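Local coordinates for gentamicin resistance protein (PDB 6CTZ), which probably confers gentamicin and kanamycin resistance by phosphorylating the 2''-hydroxyl of aminoglycosides, as a magnesium-dependent, guanine-nucleotide-using kinase of the APH family, at residues Ala117-Glu122 with Thr210-Phe215; Leu188-Gly191 with Asp196-Leu199; Thr5-Thr10 with Asn83-Tyr88. The protein carries 2 engineered substitutions. All blocks are in the same frame, centred on the assembly; numbering follows the deposited sequence. Where two conformers were deposited one is given.

Contact 1 of 3, residues Ala117-Glu122 with Thr210-Phe215. With MG (magnesium ion), chain C; MG (magnesium ion), chain D; GDP (guanosine-5'-diphosphate), chain B.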
loop_
_atom_site.group_PDB
_atom_site.type_symbol
_atom_site.label_atom_id
_atom_site.label_comp_id
_atom_site.label_asym_id
_atom_site.label_seq_id
_atom_site.Cartn_x
_atom_site.Cartn_y
_atom_site.Cartn_z
ATOM N N ALA A 117 11.347 -5.822 -8.073
ATOM C CA ALA A 117 12.405 -6.357 -7.221
ATOM C C ALA A 117 13.453 -5.293 -6.926
ATOM O O ALA A 117 13.896 -5.140 -5.779
ATOM C CB ALA A 117 13.059 -7.564 -7.894
ATOM N N GLU A 118 13.841 -4.531 -7.949
ATOM C CA GLU A 118 14.836 -3.479 -7.763
ATOM C C GLU A 118 14.318 -2.382 -6.842
ATOM O O GLU A 118 15.053 -1.891 -5.979
ATOM C CB GLU A 118 15.232 -2.907 -9.125
ATOM C CG GLU A 118 16.190 -1.731 -9.075
ATOM C CD GLU A 118 16.545 -1.223 -10.461
ATOM O OE1 GLU A 118 15.623 -0.816 -11.204
ATOM O OE2 GLU A 118 17.739 -1.253 -10.818
ATOM N N PHE A 119 13.054 -1.991 -7.007
ATOM C CA PHE A 119 12.458 -0.976 -6.140
ATOM C C PHE A 119 12.453 -1.438 -4.684
ATOM O O PHE A 119 12.833 -0.688 -3.775
ATOM C CB PHE A 119 11.038 -0.675 -6.620
ATOM C CG PHE A 119 10.259 0.234 -5.711
ATOM C CD1 PHE A 119 10.503 1.598 -5.690
ATOM C CD2 PHE A 119 9.267 -0.274 -4.887
ATOM C CE1 PHE A 119 9.778 2.435 -4.859
ATOM C CE2 PHE A 119 8.545 0.562 -4.048
ATOM C CZ PHE A 119 8.798 1.921 -4.045
ATOM N N MET A 120 12.041 -2.686 -4.444
ATOM C CA MET A 120 12.017 -3.217 -3.086
ATOM C C MET A 120 13.423 -3.288 -2.513
ATOM O O MET A 120 13.638 -2.987 -1.331
ATOM C CB MET A 120 11.336 -4.586 -3.085
ATOM C CG MET A 120 9.871 -4.514 -3.486
ATOM S SD MET A 120 9.062 -6.108 -3.775
ATOM C CE MET A 120 8.458 -6.512 -2.148
ATOM N N ASN A 121 14.338 -3.722 -3.331
ATOM C CA ASN A 121 15.723 -3.647 -2.943
ATOM C C ASN A 121 16.332 -2.221 -2.473
ATOM O O ASN A 121 17.028 -1.983 -1.475
ATOM C CB ASN A 121 16.651 -4.245 -3.996
ATOM C CG ASN A 121 16.649 -5.746 -4.005
ATOM O OD1 ASN A 121 16.100 -6.415 -3.170
ATOM N ND2 ASN A 121 17.308 -6.266 -4.978
ATOM N N GLU A 122 15.858 -1.257 -3.273
ATOM C CA GLU A 122 16.242 0.110 -2.945
ATOM C C GLU A 122 15.631 0.556 -1.625
ATOM O O GLU A 122 16.314 1.182 -0.806
ATOM C CB GLU A 122 15.859 1.043 -4.088
ATOM C CG GLU A 122 16.706 0.810 -5.338
ATOM C CD GLU A 122 16.069 1.308 -6.627
ATOM O OE1 GLU A 122 16.751 1.274 -7.671
ATOM O OE2 GLU A 122 14.892 1.706 -6.606
ATOM N N THR A 210 6.994 2.922 -14.523
ATOM C CA THR A 210 7.490 4.286 -14.525
ATOM C C THR A 210 7.308 5.004 -13.201
ATOM O O THR A 210 8.041 5.962 -12.947
ATOM C CB THR A 210 6.852 5.122 -15.649
ATOM O OG1 THR A 210 5.429 5.116 -15.507
ATOM C CG2 THR A 210 7.233 4.570 -17.017
ATOM N N GLY A 211 6.376 4.576 -12.352
ATOM C CA GLY A 211 6.126 5.319 -11.134
ATOM C C GLY A 211 5.451 4.484 -10.076
ATOM O O GLY A 211 4.818 3.463 -10.368
ATOM N N ILE A 212 5.606 4.933 -8.831
ATOM C CA ILE A 212 4.934 4.364 -7.663
ATOM C C ILE A 212 4.379 5.523 -6.849
ATOM O O ILE A 212 5.106 6.494 -6.582
ATOM C CB ILE A 212 5.897 3.532 -6.789
ATOM C CG1 ILE A 212 6.491 2.359 -7.573
ATOM C CG2 ILE A 212 5.183 3.036 -5.518
ATOM C CD1 ILE A 212 5.546 1.179 -7.736
ATOM N N ILE A 213 3.108 5.434 -6.455
ATOM C CA ILE A 213 2.473 6.471 -5.651
ATOM C C ILE A 213 2.079 5.956 -4.264
ATOM O O ILE A 213 2.270 4.775 -3.941
ATOM C CB ILE A 213 1.269 7.086 -6.394
ATOM C CG1 ILE A 213 0.225 6.007 -6.716
ATOM C CG2 ILE A 213 1.740 7.832 -7.651
ATOM C CD1 ILE A 213 -1.107 6.574 -7.156
ATOM N N ASP A 214 1.540 6.855 -3.437
ATOM C CA ASP A 214 0.929 6.567 -2.138
ATOM C C ASP A 214 1.846 5.877 -1.139
ATOM O O ASP A 214 1.707 4.678 -0.885
ATOM C CB ASP A 214 -0.377 5.784 -2.265
ATOM C CG ASP A 214 -1.153 5.751 -0.953
ATOM O OD1 ASP A 214 -0.737 6.435 0.025
ATOM O OD2 ASP A 214 -2.182 5.033 -0.896
ATOM N N PHE A 215 2.756 6.640 -0.544
ATOM C CA PHE A 215 3.665 6.151 0.482
ATOM C C PHE A 215 3.131 6.376 1.892
ATOM O O PHE A 215 3.910 6.349 2.850
ATOM C CB PHE A 215 5.047 6.798 0.315
ATOM C CG PHE A 215 5.830 6.286 -0.873
ATOM C CD1 PHE A 215 5.454 6.606 -2.179
ATOM C CD2 PHE A 215 6.960 5.508 -0.682
ATOM C CE1 PHE A 215 6.195 6.148 -3.271
ATOM C CE2 PHE A 215 7.700 5.045 -1.759
ATOM C CZ PHE A 215 7.314 5.364 -3.062
HETATM MG MG MG C . -3.721 4.484 -2.230
HETATM MG MG MG D . -2.449 5.768 1.238
HETATM P PB GDP B . -4.978 6.824 -0.427
HETATM O O1B GDP B . -3.805 7.068 0.493
HETATM O O2B GDP B . -5.009 5.403 -0.950
HETATM O O3B GDP B . -6.283 7.284 0.181
HETATM O O3A GDP B . -4.738 7.818 -1.681
HETATM P PA GDP B . -3.690 7.675 -2.908
HETATM O O1A GDP B . -2.425 8.426 -2.616
HETATM O O2A GDP B . -3.493 6.211 -3.258
HETATM O "O5'" GDP B . -4.479 8.491 -4.068
HETATM C "C5'" GDP B . -5.803 8.099 -4.406
HETATM C "C4'" GDP B . -5.841 7.705 -5.863
HETATM O "O4'" GDP B . -5.597 8.865 -6.659
HETATM C "C3'" GDP B . -4.768 6.719 -6.293
HETATM O "O3'" GDP B . -5.095 5.364 -5.965
HETATM C "C2'" GDP B . -4.773 6.946 -7.784
HETATM O "O2'" GDP B . -5.918 6.327 -8.381
HETATM C "C1'" GDP B . -4.982 8.449 -7.871
HETATM N N9 GDP B . -3.678 9.136 -7.968
HETATM C C8 GDP B . -2.986 9.751 -6.982
HETATM N N7 GDP B . -1.835 10.263 -7.488
HETATM C C5 GDP B . -1.802 9.975 -8.804
HETATM C C6 GDP B . -0.882 10.198 -9.927
HETATM O O6 GDP B . 0.181 10.827 -9.765
HETATM N N1 GDP B . -1.253 9.718 -11.124
HETATM C C2 GDP B . -2.402 9.038 -11.334
HETATM N N2 GDP B . -2.697 8.606 -12.576
HETATM N N3 GDP B . -3.291 8.786 -10.348
HETATM C C4 GDP B . -3.025 9.239 -9.105
HETATM O O HOH W 1 -5.154 3.803 -3.535
HETATM O O HOH W 2 -4.087 2.783 -1.048
HETATM O O HOH W 3 -1.176 4.093 1.689
HETATM O O HOH W 4 -1.933 7.075 2.870
HETATM O O HOH W 5 -3.915 4.753 2.249
#
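With CG of Phe119 anti to the backbone N (chi1 173°), its ring leaves helix 106-125 and reaches toward Ile212 and Phe215. In the conformer described, Ile212 puts CG1 beside its own backbone N (chi1 -60°), which sets it over the centre of one face of the Phe119 ring. This is a CH-pi contact, 4.3 Å from CG1 to the Phe119 centroid and 11° off the ring normal. CG2 touches CZ of Phe119 at 4.1 Å. The firm contact is with Phe215, which comes from the opposite direction and sets CZ at the edge of the Phe119 ring, 3.9 Å from Phe119 CZ.

Past the end of the strand at Ile212 the chain continues through Ile213 to Asp214, the aspartate of the kinase-fold Asp-Phe-Gly motif. Its carboxylate serves two magnesium ions: OD2 binds one at 2.1 Å and, together with OD1, chelates the other. GDP phosphate oxygens bind both ions as well, with waters and, on the first, His197 NE2 filling the remaining positions. Ile213 lays CD1 against the purine, 3.7 Å from GDP C8. The contact itself is apolar and buried, so a greasy wall on the helix side backs a strongly charged metal and diphosphate site.

Contact 2 of 3, residues Leu188-Gly191 with Asp196-Leu199. With MG (magnesium ion), chain C; GDP (guanosine-5'-diphosphate), chain B.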
loop_
_atom_site.group_PDB
_atom_site.type_symbol
_atom_site.label_atom_id
_atom_site.label_comp_id
_atom_site.label_asym_id
_atom_site.label_seq_id
_atom_site.Cartn_x
_atom_site.Cartn_y
_atom_site.Cartn_z
ATOM N N LEU A 188 12.915 -0.054 5.825
ATOM C CA LEU A 188 11.880 0.796 5.234
ATOM C C LEU A 188 11.056 -0.018 4.245
ATOM O O LEU A 188 11.615 -0.666 3.358
ATOM C CB LEU A 188 12.513 1.968 4.494
ATOM C CG LEU A 188 11.508 2.888 3.774
ATOM C CD1 LEU A 188 10.566 3.568 4.757
ATOM C CD2 LEU A 188 12.238 3.915 2.925
ATOM N N ILE A 189 9.728 0.001 4.411
ATOM C CA ILE A 189 8.808 -0.610 3.453
ATOM C C ILE A 189 7.847 0.449 2.929
ATOM O O ILE A 189 7.564 1.453 3.593
ATOM C CB ILE A 189 8.023 -1.809 4.038
ATOM C CG1 ILE A 189 7.042 -1.384 5.137
ATOM C CG2 ILE A 189 8.980 -2.864 4.572
ATOM C CD1 ILE A 189 6.054 -2.477 5.507
ATOM N N HIS A 190 7.327 0.205 1.719
ATOM C CA HIS A 190 6.278 1.067 1.175
ATOM C C HIS A 190 4.996 0.929 1.991
ATOM O O HIS A 190 4.343 1.930 2.318
ATOM C CB HIS A 190 6.052 0.711 -0.292
ATOM C CG HIS A 190 4.946 1.474 -0.954
ATOM N ND1 HIS A 190 3.617 1.158 -0.785
ATOM C CD2 HIS A 190 4.982 2.515 -1.822
ATOM C CE1 HIS A 190 2.876 1.978 -1.514
ATOM N NE2 HIS A 190 3.680 2.814 -2.152
ATOM N N GLY A 191 4.639 -0.306 2.357
ATOM C CA GLY A 191 3.540 -0.556 3.258
ATOM C C GLY A 191 2.178 -0.722 2.623
ATOM O O GLY A 191 1.256 -1.179 3.306
ATOM N N ASP A 196 -2.756 -0.867 -7.815
ATOM C CA ASP A 196 -3.436 0.418 -7.968
ATOM C C ASP A 196 -2.498 1.601 -7.735
ATOM O O ASP A 196 -2.900 2.751 -7.944
ATOM C CB ASP A 196 -4.683 0.504 -7.069
ATOM C CG ASP A 196 -4.349 0.513 -5.595
ATOM O OD1 ASP A 196 -3.294 -0.018 -5.227
ATOM O OD2 ASP A 196 -5.138 1.070 -4.798
ATOM N N HIS A 197 -1.254 1.336 -7.332
ATOM C CA HIS A 197 -0.233 2.349 -7.124
ATOM C C HIS A 197 0.912 2.233 -8.115
ATOM O O HIS A 197 1.888 2.974 -7.991
ATOM C CB HIS A 197 0.332 2.248 -5.705
ATOM C CG HIS A 197 -0.671 2.527 -4.640
ATOM N ND1 HIS A 197 -0.642 1.903 -3.410
ATOM C CD2 HIS A 197 -1.717 3.385 -4.602
ATOM C CE1 HIS A 197 -1.628 2.365 -2.664
ATOM N NE2 HIS A 197 -2.297 3.265 -3.364
ATOM N N PHE A 198 0.830 1.321 -9.087
ATOM C CA PHE A 198 1.891 1.137 -10.074
ATOM C C PHE A 198 1.519 1.920 -11.324
ATOM O O PHE A 198 0.480 1.657 -11.940
ATOM C CB PHE A 198 2.072 -0.328 -10.486
ATOM C CG PHE A 198 2.380 -1.288 -9.361
ATOM C CD1 PHE A 198 2.696 -0.852 -8.083
ATOM C CD2 PHE A 198 2.372 -2.652 -9.613
ATOM C CE1 PHE A 198 2.960 -1.765 -7.070
ATOM C CE2 PHE A 198 2.631 -3.572 -8.603
ATOM C CZ PHE A 198 2.931 -3.122 -7.336
ATOM N N LEU A 199 2.362 2.869 -11.702
ATOM C CA LEU A 199 2.183 3.605 -12.945
ATOM C C LEU A 199 3.085 2.996 -14.008
ATOM O O LEU A 199 4.262 2.730 -13.747
ATOM C CB LEU A 199 2.519 5.087 -12.751
ATOM C CG LEU A 199 1.481 5.995 -12.081
ATOM C CD1 LEU A 199 0.236 6.179 -12.968
ATOM C CD2 LEU A 199 1.154 5.543 -10.658
HETATM MG MG MG C . -3.721 4.484 -2.230
HETATM P PB GDP B . -4.978 6.824 -0.427
HETATM O O1B GDP B . -3.805 7.068 0.493
HETATM O O2B GDP B . -5.009 5.403 -0.950
HETATM O O3B GDP B . -6.283 7.284 0.181
HETATM O O3A GDP B . -4.738 7.818 -1.681
HETATM P PA GDP B . -3.690 7.675 -2.908
HETATM O O1A GDP B . -2.425 8.426 -2.616
HETATM O O2A GDP B . -3.493 6.211 -3.258
HETATM O "O5'" GDP B . -4.479 8.491 -4.068
HETATM C "C5'" GDP B . -5.803 8.099 -4.406
HETATM C "C4'" GDP B . -5.841 7.705 -5.863
HETATM O "O4'" GDP B . -5.597 8.865 -6.659
HETATM C "C3'" GDP B . -4.768 6.719 -6.293
HETATM O "O3'" GDP B . -5.095 5.364 -5.965
HETATM C "C2'" GDP B . -4.773 6.946 -7.784
HETATM O "O2'" GDP B . -5.918 6.327 -8.381
HETATM C "C1'" GDP B . -4.982 8.449 -7.871
HETATM N N9 GDP B . -3.678 9.136 -7.968
HETATM C C8 GDP B . -2.986 9.751 -6.982
HETATM N N7 GDP B . -1.835 10.263 -7.488
HETATM C C5 GDP B . -1.802 9.975 -8.804
HETATM C C6 GDP B . -0.882 10.198 -9.927
HETATM O O6 GDP B . 0.181 10.827 -9.765
HETATM N N1 GDP B . -1.253 9.718 -11.124
HETATM C C2 GDP B . -2.402 9.038 -11.334
HETATM N N2 GDP B . -2.697 8.606 -12.576
HETATM N N3 GDP B . -3.291 8.786 -10.348
HETATM C C4 GDP B . -3.025 9.239 -9.105
HETATM O O HOH W 1 -5.154 3.803 -3.535
HETATM O O HOH W 2 -4.087 2.783 -1.048
#
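His190 and His197 meet as two buried imidazoles, the sole direct touch between the segments. CE1 of His190 lies 4.0 Å from ND1 of His197, which sits at the edge of the His190 ring, near its plane. The rings are inclined at 46°, an oblique pairing without a hydrogen bond between them.

Hydrogen bonds to neighbouring backbone fix both rings. His190 is held at its two nitrogens, ND1 by the amide of Asp192 and NE2 by the carbonyl of Ile213; ND1 of His197 pairs with the carbonyl of Asp192. Within 196-199, OD1 of the preceding Asp196 lies over one face of the His197 ring, 3.6 Å above its plane, and is hydrogen-bonded to Ser194 OG.

Metal coordination is the third element. With CG beside its backbone N (chi1 -64°), His197 directs NE2 to a magnesium ion at 2.2 Å, which Asp214 and GDP atoms O2A and O2B also bind. Water 1, another ligand of this ion, donates to Asp196 OD2 at 3.0 Å.

The stretch from His190 to His197 corresponds to the catalytic loop of APH enzymes and protein kinases, beginning His-Gly-Asp, with His197 standing where many relatives carry asparagine. Because ND1 is engaged by a carbonyl, it probably carries the proton, which would keep the NE2 lone pair available to magnesium.

Contact 3 of 3, residues Thr5-Thr10 with Asn83-Tyr88. With GDP (guanosine-5'-diphosphate), chain B.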
loop_
_atom_site.group_PDB
_atom_site.type_symbol
_atom_site.label_atom_id
_atom_site.label_comp_id
_atom_site.label_asym_id
_atom_site.label_seq_id
_atom_site.Cartn_x
_atom_site.Cartn_y
_atom_site.Cartn_z
ATOM N N THR A 5 -10.974 24.097 -5.115
ATOM C CA THR A 5 -10.353 25.077 -6.002
ATOM C C THR A 5 -10.081 26.392 -5.281
ATOM O O THR A 5 -9.065 27.046 -5.537
ATOM C CB THR A 5 -11.216 25.298 -7.245
ATOM O OG1 THR A 5 -12.480 25.852 -6.860
ATOM C CG2 THR A 5 -11.445 23.978 -7.957
ATOM N N THR A 6 -10.965 26.789 -4.365
ATOM C CA THR A 6 -10.737 28.028 -3.629
ATOM C C THR A 6 -9.518 27.917 -2.721
ATOM O O THR A 6 -8.702 28.842 -2.658
ATOM C CB THR A 6 -11.982 28.418 -2.840
ATOM O OG1 THR A 6 -13.067 28.616 -3.751
ATOM C CG2 THR A 6 -11.743 29.713 -2.065
ATOM N N MET A 7 -9.365 26.785 -2.023
ATOM C CA MET A 7 -8.173 26.594 -1.205
ATOM C C MET A 7 -6.913 26.650 -2.053
ATOM O O MET A 7 -5.926 27.294 -1.675
ATOM C CB MET A 7 -8.245 25.258 -0.471
ATOM C CG MET A 7 -9.166 25.271 0.725
ATOM S SD MET A 7 -8.967 23.797 1.738
ATOM C CE MET A 7 -9.692 22.556 0.668
ATOM N N ILE A 8 -6.933 25.984 -3.208
ATOM C CA ILE A 8 -5.750 25.941 -4.062
ATOM C C ILE A 8 -5.392 27.343 -4.543
ATOM O O ILE A 8 -4.241 27.787 -4.439
ATOM C CB ILE A 8 -5.984 24.972 -5.233
ATOM C CG1 ILE A 8 -6.098 23.531 -4.724
ATOM C CG2 ILE A 8 -4.864 25.082 -6.240
ATOM C CD1 ILE A 8 -6.572 22.570 -5.786
ATOM N N MET A 9 -6.376 28.074 -5.053
ATOM C CA MET A 9 -6.049 29.364 -5.645
ATOM C C MET A 9 -5.703 30.413 -4.600
ATOM O O MET A 9 -4.867 31.282 -4.866
ATOM C CB MET A 9 -7.150 29.813 -6.596
ATOM C CG MET A 9 -7.151 28.965 -7.850
ATOM S SD MET A 9 -8.150 29.656 -9.158
ATOM C CE MET A 9 -9.792 29.458 -8.467
ATOM N N THR A 10 -6.328 30.357 -3.422
ATOM C CA THR A 10 -5.964 31.268 -2.340
ATOM C C THR A 10 -4.500 31.107 -1.959
ATOM O O THR A 10 -3.770 32.092 -1.793
ATOM C CB THR A 10 -6.843 30.990 -1.121
ATOM O OG1 THR A 10 -8.199 31.335 -1.419
ATOM C CG2 THR A 10 -6.357 31.790 0.078
ATOM N N ASN A 83 -3.546 20.371 9.470
ATOM C CA ASN A 83 -4.314 19.751 8.392
ATOM C C ASN A 83 -3.682 20.142 7.058
ATOM O O ASN A 83 -4.124 21.092 6.402
ATOM C CB ASN A 83 -5.789 20.153 8.476
ATOM C CG ASN A 83 -6.518 19.476 9.634
ATOM O OD1 ASN A 83 -6.951 18.330 9.519
ATOM N ND2 ASN A 83 -6.667 20.189 10.748
ATOM N N PRO A 84 -2.640 19.431 6.632
ATOM C CA PRO A 84 -1.944 19.788 5.390
ATOM C C PRO A 84 -2.624 19.202 4.160
ATOM O O PRO A 84 -3.421 18.268 4.242
ATOM C CB PRO A 84 -0.579 19.120 5.575
ATOM C CG PRO A 84 -0.905 17.887 6.365
ATOM C CD PRO A 84 -2.013 18.284 7.312
ATOM N N PHE A 85 -2.261 19.754 3.000
ATOM C CA PHE A 85 -2.560 19.127 1.714
ATOM C C PHE A 85 -1.433 19.465 0.749
ATOM O O PHE A 85 -0.634 20.365 1.010
ATOM C CB PHE A 85 -3.959 19.479 1.182
ATOM C CG PHE A 85 -4.106 20.899 0.715
ATOM C CD1 PHE A 85 -3.814 21.242 -0.597
ATOM C CD2 PHE A 85 -4.587 21.884 1.570
ATOM C CE1 PHE A 85 -3.970 22.546 -1.042
ATOM C CE2 PHE A 85 -4.742 23.190 1.125
ATOM C CZ PHE A 85 -4.428 23.514 -0.181
ATOM N N VAL A 86 -1.326 18.703 -0.341
ATOM C CA VAL A 86 -0.243 18.918 -1.271
ATOM C C VAL A 86 -0.620 18.863 -2.721
ATOM O O VAL A 86 -1.606 18.345 -3.052
ATOM C CB VAL A 86 0.892 17.847 -1.076
ATOM C CG1 VAL A 86 1.502 17.971 0.294
ATOM C CG2 VAL A 86 0.357 16.414 -1.271
ATOM N N GLY A 87 0.234 19.416 -3.559
ATOM C CA GLY A 87 0.097 19.323 -4.986
ATOM C C GLY A 87 1.402 18.854 -5.611
ATOM O O GLY A 87 2.441 19.314 -5.235
ATOM N N TYR A 88 1.307 17.951 -6.577
ATOM C CA TYR A 88 2.435 17.428 -7.283
ATOM C C TYR A 88 2.128 17.193 -8.749
ATOM O O TYR A 88 1.022 16.948 -9.052
ATOM C CB TYR A 88 2.957 16.126 -6.633
ATOM C CG TYR A 88 1.972 14.970 -6.427
ATOM C CD1 TYR A 88 1.251 14.873 -5.280
ATOM C CD2 TYR A 88 1.855 13.948 -7.345
ATOM C CE1 TYR A 88 0.429 13.814 -5.040
ATOM C CE2 TYR A 88 1.007 12.875 -7.101
ATOM C CZ TYR A 88 0.328 12.824 -5.938
ATOM O OH TYR A 88 -0.500 11.781 -5.627
HETATM P PB GDP B . -4.978 6.824 -0.427
HETATM O O1B GDP B . -3.805 7.068 0.493
HETATM O O2B GDP B . -5.009 5.403 -0.950
HETATM O O3B GDP B . -6.283 7.284 0.181
HETATM O O3A GDP B . -4.738 7.818 -1.681
HETATM P PA GDP B . -3.690 7.675 -2.908
HETATM O O1A GDP B . -2.425 8.426 -2.616
HETATM O O2A GDP B . -3.493 6.211 -3.258
HETATM O "O5'" GDP B . -4.479 8.491 -4.068
HETATM C "C5'" GDP B . -5.803 8.099 -4.406
HETATM C "C4'" GDP B . -5.841 7.705 -5.863
HETATM O "O4'" GDP B . -5.597 8.865 -6.659
HETATM C "C3'" GDP B . -4.768 6.719 -6.293
HETATM O "O3'" GDP B . -5.095 5.364 -5.965
HETATM C "C2'" GDP B . -4.773 6.946 -7.784
HETATM O "O2'" GDP B . -5.918 6.327 -8.381
HETATM C "C1'" GDP B . -4.982 8.449 -7.871
HETATM N N9 GDP B . -3.678 9.136 -7.968
HETATM C C8 GDP B . -2.986 9.751 -6.982
HETATM N N7 GDP B . -1.835 10.263 -7.488
HETATM C C5 GDP B . -1.802 9.975 -8.804
HETATM C C6 GDP B . -0.882 10.198 -9.927
HETATM O O6 GDP B . 0.181 10.827 -9.765
HETATM N N1 GDP B . -1.253 9.718 -11.124
HETATM C C2 GDP B . -2.402 9.038 -11.334
HETATM N N2 GDP B . -2.697 8.606 -12.576
HETATM N N3 GDP B . -3.291 8.786 -10.348
HETATM C C4 GDP B . -3.025 9.239 -9.105
#
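Strand 83-88 meets helix 2-11 through Phe85, against which Met7 and Ile8 pack. In sequence order, Pro84 turns to another helix, packing on Ala49, Leu52 and Asn53 of helix 46-62. Phe85 has its side chain directed toward segment 5-10. CB of Met7 approaches CZ of Phe85 at 4.2 Å, and CG1 of Ile8 comes to 4.4 Å from Phe85 CE1; both carbons arrive obliquely to the ring. The sulfur adds a Met-aromatic contact, Met7 SD standing 5.2 Å from the Phe85 centroid and 45° off the normal. The Phe85 ring also stacks with that of Phe42 on the adjacent strand 38-43, which Met7 touches as well, while Ile8 reaches further to Phe40, Ile32 and Val34.

These strands belong to the five-stranded antiparallel sheet of the N-terminal lobe of the kinase fold, order 1-2-3-5-4, and helix 2-11 packs on the sheet face away from helix 46-62. Val86, like Pro84, lies against the latter helix through Leu52. At Gly87 the strand makes its closest backbone approach to the helix, its CA 8.9 Å from that of Ile8, and its backbone pairs with Val74 and Tyr75 of strand 73-78. Tyr88 then leaves helix 2-11 behind for the nucleotide. Its CG takes the position between backbone N and carbonyl carbon (chi1 55°), and the hydroxyl donates a hydrogen bond to GDP N7, 2.7 Å from OH. The guanine O6 lies at the edge of the tyrosine ring, 3.5 Å from Tyr88 CE2.

How the contacts relate
Contacts 1 and 2 are both buried, contact 2 nearer the centre of the chain, and each contributes one segment to a small sheet in which strands 198-200 and 209-212 are neighbours. Contact 1 is purely hydrophobic where its segments meet, whereas contact 2 brings together two polar rings tied to the surrounding backbone. Contact 3 lies further out in the N-terminal lobe, its centre about 24 to 26 Å from theirs. Its touching atoms are apolar too, but it joins a helix to a different sheet, and Met7 is partly exposed. One segment of each pair reaches GDP: contacts 1 and 2 at both the phosphate-magnesium end and the base, contact 3 through Tyr88 at the base.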